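Local coordinates for protein ornithine decarboxylase (Entamoeba histolytica, PDB 4AIB) that probably catalyses the pyridoxal phosphate-dependent decarboxylation of L-ornithine to putrescine, the single step of putrescine synthesis by the ornithine route, at residues I16-W29 and G351-I365. Numbering follows the deposited sequence.
Sequences ISQFEPENQPLGFW and GKDWLLFPNMGAYTI
A water molecule joins Gln-24 to the 351-353 backbone: it lies 3.0 Å from Gln-24 OE1 and 3.0 Å from Gly-351 N, whose N-H it accepts, and Asp-353 O is a third partner. No direct hydrogen bond crosses between the segments. The amide's other end is fixed by Gln-24 NE2 bonding to Leu-273 O of strand 267-281. Beside it, the Pro-21 ring packs on the Gly-351 carbonyl, with Pro-21 CG 3.3 Å from Gly-351 O.

The Trp-354 side chain points toward segment 16-29 and meets Ile-16, Gln-24, Pro-25 and Phe-28. Ile-16 lies over one face of the indole: CG2 sits 3.6 Å from the centroid of the five-membered ring and 19° off its normal, a CH-pi contact, while CG1 lies over the same face, toward its rim, and CD1 reaches Trp-354 CB and CG. With chi1 at -69°, CG2 is anti to the backbone N and CG1 beside it, which lets both branches reach the ring. Pro-25 and Phe-28 meet the six-membered ring; Phe-28 CE2 comes 3.6 Å from Trp-354 CZ3, with the ring planes inclined at 49°.

Farther along, the edge of the Trp-29 indole meets Met-360, whose CB is 3.5 Å from Trp-29 CZ3. The contact thus ties the end of helix 6-16, the loop after it and the start of strand 27-31 to strand 354-360 and the turns beside it, the two strands flanking 267-281 within the beta domain: apolar packing around Trp-354 dominates, and polar linkage rests on water.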
loop_
_atom_site.group_PDB
_atom_site.type_symbol
_atom_site.label_atom_id
_atom_site.label_comp_id
_atom_site.label_asym_id
_atom_site.label_seq_id
_atom_site.Cartn_x
_atom_site.Cartn_y
_atom_site.Cartn_z
ATOM N N ILE A 16 -2.411 16.275 -23.390
ATOM C CA ILE A 16 -3.413 16.952 -22.555
ATOM C C ILE A 16 -4.494 17.632 -23.405
ATOM O O ILE A 16 -5.670 17.659 -23.025
ATOM C CB ILE A 16 -2.755 17.976 -21.594
ATOM C CG1 ILE A 16 -1.940 17.254 -20.516
ATOM C CG2 ILE A 16 -3.801 18.872 -20.938
ATOM C CD1 ILE A 16 -0.849 18.098 -19.887
ATOM N N SER A 17 -4.081 18.162 -24.557
ATOM C CA SER A 17 -4.979 18.850 -25.489
ATOM C C SER A 17 -6.087 17.951 -26.040
ATOM O O SER A 17 -7.077 18.441 -26.589
ATOM C CB SER A 17 -4.176 19.454 -26.643
ATOM O OG SER A 17 -3.479 18.446 -27.355
ATOM N N GLN A 18 -5.915 16.639 -25.891
ATOM C CA GLN A 18 -6.906 15.660 -26.334
ATOM C C GLN A 18 -8.072 15.540 -25.347
ATOM O O GLN A 18 -9.043 14.824 -25.610
ATOM C CB GLN A 18 -6.253 14.284 -26.537
ATOM C CG GLN A 18 -4.987 14.280 -27.390
ATOM C CD GLN A 18 -5.246 14.546 -28.863
ATOM O OE1 GLN A 18 -6.201 14.029 -29.445
ATOM N NE2 GLN A 18 -4.384 15.350 -29.477
ATOM N N PHE A 19 -7.977 16.248 -24.222
ATOM C CA PHE A 19 -8.959 16.122 -23.144
ATOM C C PHE A 19 -9.670 17.420 -22.774
ATOM O O PHE A 19 -9.083 18.503 -22.805
ATOM C CB PHE A 19 -8.307 15.529 -21.889
ATOM C CG PHE A 19 -7.713 14.166 -22.097
ATOM C CD1 PHE A 19 -8.531 13.054 -22.266
ATOM C CD2 PHE A 19 -6.335 13.994 -22.127
ATOM C CE1 PHE A 19 -7.984 11.794 -22.461
ATOM C CE2 PHE A 19 -5.781 12.737 -22.319
ATOM C CZ PHE A 19 -6.607 11.636 -22.486
ATOM N N GLU A 20 -10.948 17.279 -22.429
ATOM C CA GLU A 20 -11.740 18.337 -21.816
ATOM C C GLU A 20 -12.006 17.945 -20.358
ATOM O O GLU A 20 -11.798 16.784 -19.992
ATOM C CB GLU A 20 -13.059 18.523 -22.575
ATOM C CG GLU A 20 -12.976 19.460 -23.774
ATOM C CD GLU A 20 -12.198 18.876 -24.941
ATOM O OE1 GLU A 20 -12.497 17.735 -25.356
ATOM O OE2 GLU A 20 -11.283 19.561 -25.444
ATOM N N PRO A 21 -12.450 18.904 -19.515
ATOM C CA PRO A 21 -12.766 18.595 -18.113
ATOM C C PRO A 21 -13.695 17.391 -17.937
ATOM O O PRO A 21 -13.532 16.624 -16.987
ATOM C CB PRO A 21 -13.461 19.866 -17.627
ATOM C CG PRO A 21 -12.857 20.951 -18.446
ATOM C CD PRO A 21 -12.558 20.351 -19.791
ATOM N N GLU A 22 -14.645 17.230 -18.856
ATOM C CA GLU A 22 -15.652 16.170 -18.777
ATOM C C GLU A 22 -15.083 14.763 -18.963
ATOM O O GLU A 22 -15.578 13.814 -18.359
ATOM C CB GLU A 22 -16.773 16.405 -19.798
ATOM C CG GLU A 22 -17.604 17.661 -19.576
ATOM C CD GLU A 22 -17.041 18.878 -20.289
ATOM O OE1 GLU A 22 -15.971 19.377 -19.878
ATOM O OE2 GLU A 22 -17.676 19.345 -21.257
ATOM N N ASN A 23 -14.051 14.637 -19.796
ATOM C CA ASN A 23 -13.522 13.324 -20.183
ATOM C C ASN A 23 -12.110 12.999 -19.680
ATOM O O ASN A 23 -11.624 11.881 -19.877
ATOM C CB ASN A 23 -13.599 13.142 -21.707
ATOM C CG ASN A 23 -12.885 14.246 -22.475
ATOM O OD1 ASN A 23 -11.780 14.659 -22.124
ATOM N ND2 ASN A 23 -13.516 14.718 -23.544
ATOM N N GLN A 24 -11.466 13.970 -19.034
ATOM C CA GLN A 24 -10.078 13.824 -18.578
ATOM C C GLN A 24 -9.899 12.737 -17.510
ATOM O O GLN A 24 -10.650 12.694 -16.533
ATOM C CB GLN A 24 -9.510 15.165 -18.086
ATOM C CG GLN A 24 -10.239 15.787 -16.900
ATOM C CD GLN A 24 -9.412 16.840 -16.182
ATOM O OE1 GLN A 24 -8.725 17.647 -16.810
ATOM N NE2 GLN A 24 -9.481 16.838 -14.856
ATOM N N PRO A 25 -8.898 11.853 -17.697
ATOM C CA PRO A 25 -8.625 10.800 -16.722
ATOM C C PRO A 25 -7.855 11.332 -15.513
ATOM O O PRO A 25 -7.455 12.500 -15.500
ATOM C CB PRO A 25 -7.766 9.813 -17.514
ATOM C CG PRO A 25 -7.043 10.662 -18.502
ATOM C CD PRO A 25 -7.958 11.810 -18.834
ATOM N N LEU A 26 -7.653 10.474 -14.514
ATOM C CA LEU A 26 -6.915 10.835 -13.304
ATOM C C LEU A 26 -5.470 11.229 -13.614
ATOM O O LEU A 26 -4.891 12.080 -12.937
ATOM C CB LEU A 26 -6.947 9.685 -12.289
ATOM C CG LEU A 26 -8.306 9.197 -11.768
ATOM C CD1 LEU A 26 -8.141 7.897 -10.996
ATOM C CD2 LEU A 26 -9.002 10.244 -10.909
ATOM N N GLY A 27 -4.904 10.607 -14.645
ATOM C CA GLY A 27 -3.550 10.913 -15.097
ATOM C C GLY A 27 -3.034 9.916 -16.116
ATOM O O GLY A 27 -3.723 8.953 -16.462
ATOM N N PHE A 28 -1.818 10.154 -16.601
ATOM C CA PHE A 28 -1.153 9.236 -17.524
ATOM C C PHE A 28 0.365 9.233 -17.343
ATOM O O PHE A 28 0.950 10.228 -16.908
ATOM C CB PHE A 28 -1.536 9.534 -18.984
ATOM C CG PHE A 28 -1.105 10.891 -19.473
ATOM C CD1 PHE A 28 0.146 11.072 -20.058
ATOM C CD2 PHE A 28 -1.958 11.985 -19.371
ATOM C CE1 PHE A 28 0.543 12.319 -20.514
ATOM C CE2 PHE A 28 -1.566 13.235 -19.828
ATOM C CZ PHE A 28 -0.315 13.401 -20.403
ATOM N N TRP A 29 0.988 8.107 -17.680
ATOM C CA TRP A 29 2.434 7.941 -17.554
ATOM C C TRP A 29 3.139 8.189 -18.856
ATOM O O TRP A 29 2.614 7.873 -19.925
ATOM C CB TRP A 29 2.764 6.540 -17.055
ATOM C CG TRP A 29 2.259 6.243 -15.662
ATOM C CD1 TRP A 29 1.053 5.645 -15.305
ATOM C CD2 TRP A 29 2.941 6.515 -14.389
ATOM N NE1 TRP A 29 0.945 5.535 -13.940
ATOM C CE2 TRP A 29 2.040 6.035 -13.331
ATOM C CE3 TRP A 29 4.157 7.084 -14.031
ATOM C CZ2 TRP A 29 2.367 6.135 -11.986
ATOM C CZ3 TRP A 29 4.475 7.179 -12.671
ATOM C CH2 TRP A 29 3.601 6.715 -11.675
ATOM N N GLY A 351 -9.620 20.949 -14.140
ATOM C CA GLY A 351 -10.199 20.624 -15.439
ATOM C C GLY A 351 -9.445 21.272 -16.587
ATOM O O GLY A 351 -9.612 20.887 -17.746
ATOM N N LYS A 352 -8.611 22.257 -16.259
ATOM C CA LYS A 352 -7.825 22.979 -17.256
ATOM C C LYS A 352 -6.326 22.785 -17.031
ATOM O O LYS A 352 -5.577 22.568 -17.985
ATOM C CB LYS A 352 -8.194 24.471 -17.249
ATOM C CG LYS A 352 -7.725 25.266 -18.462
ATOM C CD LYS A 352 -6.395 25.962 -18.210
ATOM C CE LYS A 352 -5.941 26.755 -19.426
ATOM N NZ LYS A 352 -4.642 27.442 -19.185
ATOM N N ASP A 353 -5.900 22.859 -15.770
ATOM C CA ASP A 353 -4.483 22.770 -15.414
ATOM C C ASP A 353 -4.037 21.358 -15.038
ATOM O O ASP A 353 -4.810 20.579 -14.476
ATOM C CB ASP A 353 -4.147 23.756 -14.290
ATOM C CG ASP A 353 -4.118 25.199 -14.764
ATOM O OD1 ASP A 353 -3.216 25.556 -15.552
ATOM O OD2 ASP A 353 -4.992 25.982 -14.342
ATOM N N TRP A 354 -2.780 21.046 -15.354
ATOM C CA TRP A 354 -2.204 19.723 -15.115
ATOM C C TRP A 354 -0.879 19.802 -14.405
ATOM O O TRP A 354 -0.188 20.826 -14.457
ATOM C CB TRP A 354 -2.038 18.970 -16.431
ATOM C CG TRP A 354 -3.324 18.418 -17.006
ATOM C CD1 TRP A 354 -4.424 19.132 -17.474
ATOM C CD2 TRP A 354 -3.675 17.004 -17.214
ATOM N NE1 TRP A 354 -5.402 18.285 -17.930
ATOM C CE2 TRP A 354 -5.018 16.998 -17.805
ATOM C CE3 TRP A 354 -3.038 15.790 -16.975
ATOM C CZ2 TRP A 354 -5.672 15.819 -18.133
ATOM C CZ3 TRP A 354 -3.709 14.608 -17.309
ATOM C CH2 TRP A 354 -4.994 14.624 -17.875
ATOM N N LEU A 355 -0.516 18.710 -13.738
ATOM C CA LEU A 355 0.742 18.613 -13.003
ATOM C C LEU A 355 1.623 17.517 -13.584
ATOM O O LEU A 355 1.149 16.413 -13.846
ATOM C CB LEU A 355 0.475 18.309 -11.525
ATOM C CG LEU A 355 0.163 19.420 -10.518
ATOM C CD1 LEU A 355 -1.134 20.147 -10.829
ATOM C CD2 LEU A 355 0.106 18.829 -9.119
ATOM N N LEU A 356 2.902 17.824 -13.787
ATOM C CA LEU A 356 3.880 16.812 -14.174
ATOM C C LEU A 356 4.826 16.522 -13.014
ATOM O O LEU A 356 5.520 17.418 -12.530
ATOM C CB LEU A 356 4.666 17.238 -15.423
ATOM C CG LEU A 356 5.966 16.504 -15.797
ATOM C CD1 LEU A 356 5.710 15.077 -16.263
ATOM C CD2 LEU A 356 6.737 17.273 -16.860
ATOM N N PHE A 357 4.831 15.269 -12.569
ATOM C CA PHE A 357 5.770 14.804 -11.558
ATOM C C PHE A 357 6.952 14.142 -12.265
ATOM O O PHE A 357 6.837 13.007 -12.735
ATOM C CB PHE A 357 5.091 13.822 -10.596
ATOM C CG PHE A 357 4.003 14.439 -9.758
ATOM C CD1 PHE A 357 2.696 14.513 -10.232
ATOM C CD2 PHE A 357 4.281 14.933 -8.488
ATOM C CE1 PHE A 357 1.691 15.077 -9.459
ATOM C CE2 PHE A 357 3.281 15.499 -7.711
ATOM C CZ PHE A 357 1.985 15.571 -8.198
ATOM N N PRO A 358 8.090 14.858 -12.361
ATOM C CA PRO A 358 9.252 14.347 -13.086
ATOM C C PRO A 358 9.934 13.207 -12.343
ATOM O O PRO A 358 10.098 13.270 -11.121
ATOM C CB PRO A 358 10.192 15.563 -13.167
ATOM C CG PRO A 358 9.376 16.741 -12.749
ATOM C CD PRO A 358 8.354 16.194 -11.804
ATOM N N ASN A 359 10.317 12.176 -13.095
ATOM C CA ASN A 359 11.017 11.001 -12.571
ATOM C C ASN A 359 10.253 10.268 -11.463
ATOM O O ASN A 359 10.536 10.439 -10.273
ATOM C CB ASN A 359 12.442 11.360 -12.119
ATOM C CG ASN A 359 13.218 12.124 -13.177
ATOM O OD1 ASN A 359 13.234 11.749 -14.351
ATOM N ND2 ASN A 359 13.875 13.200 -12.762
ATOM N N MET A 360 9.278 9.463 -11.874
ATOM C CA MET A 360 8.515 8.622 -10.957
ATOM C C MET A 360 8.785 7.151 -11.271
ATOM O O MET A 360 9.843 6.813 -11.800
ATOM C CB MET A 360 7.019 8.941 -11.048
ATOM C CG MET A 360 6.648 10.371 -10.680
ATOM S SD MET A 360 6.866 10.775 -8.935
ATOM C CE MET A 360 5.479 9.911 -8.197
ATOM N N GLY A 361 7.839 6.276 -10.941
ATOM C CA GLY A 361 7.993 4.848 -11.213
ATOM C C GLY A 361 8.864 4.128 -10.199
ATOM O O GLY A 361 8.768 2.908 -10.051
ATOM N N ALA A 362 9.717 4.882 -9.507
ATOM C CA ALA A 362 10.550 4.339 -8.440
ATOM C C ALA A 362 9.683 3.991 -7.232
ATOM O O ALA A 362 9.350 4.860 -6.420
ATOM C CB ALA A 362 11.645 5.328 -8.061
ATOM N N TYR A 363 9.310 2.712 -7.143
ATOM C CA TYR A 363 8.397 2.184 -6.111
ATOM C C TYR A 363 6.957 2.716 -6.186
ATOM O O TYR A 363 6.071 2.211 -5.491
ATOM C CB TYR A 363 8.967 2.367 -4.694
ATOM C CG TYR A 363 9.973 1.314 -4.281
ATOM C CD1 TYR A 363 9.566 0.014 -3.974
ATOM C CD2 TYR A 363 11.331 1.620 -4.178
ATOM C CE1 TYR A 363 10.483 -0.953 -3.590
ATOM C CE2 TYR A 363 12.255 0.660 -3.796
ATOM C CZ TYR A 363 11.828 -0.623 -3.502
ATOM O OH TYR A 363 12.743 -1.577 -3.121
ATOM N N THR A 364 6.728 3.722 -7.031
ATOM C CA THR A 364 5.409 4.349 -7.154
ATOM C C THR A 364 4.509 3.665 -8.191
ATOM O O THR A 364 3.326 3.995 -8.297
ATOM C CB THR A 364 5.513 5.859 -7.472
ATOM O OG1 THR A 364 6.242 6.052 -8.691
ATOM C CG2 THR A 364 6.206 6.610 -6.338
ATOM N N ILE A 365 5.080 2.710 -8.931
ATOM C CA ILE A 365 4.386 1.936 -9.984
ATOM C C ILE A 365 3.403 2.757 -10.848
ATOM O O ILE A 365 2.180 2.609 -10.779
ATOM C CB ILE A 365 3.780 0.594 -9.446
ATOM C CG1 ILE A 365 3.158 -0.246 -10.576
ATOM C CG2 ILE A 365 2.771 0.822 -8.323
ATOM C CD1 ILE A 365 4.158 -0.879 -11.522
HETATM O O HOH W 1 -7.321 19.000 -14.502
#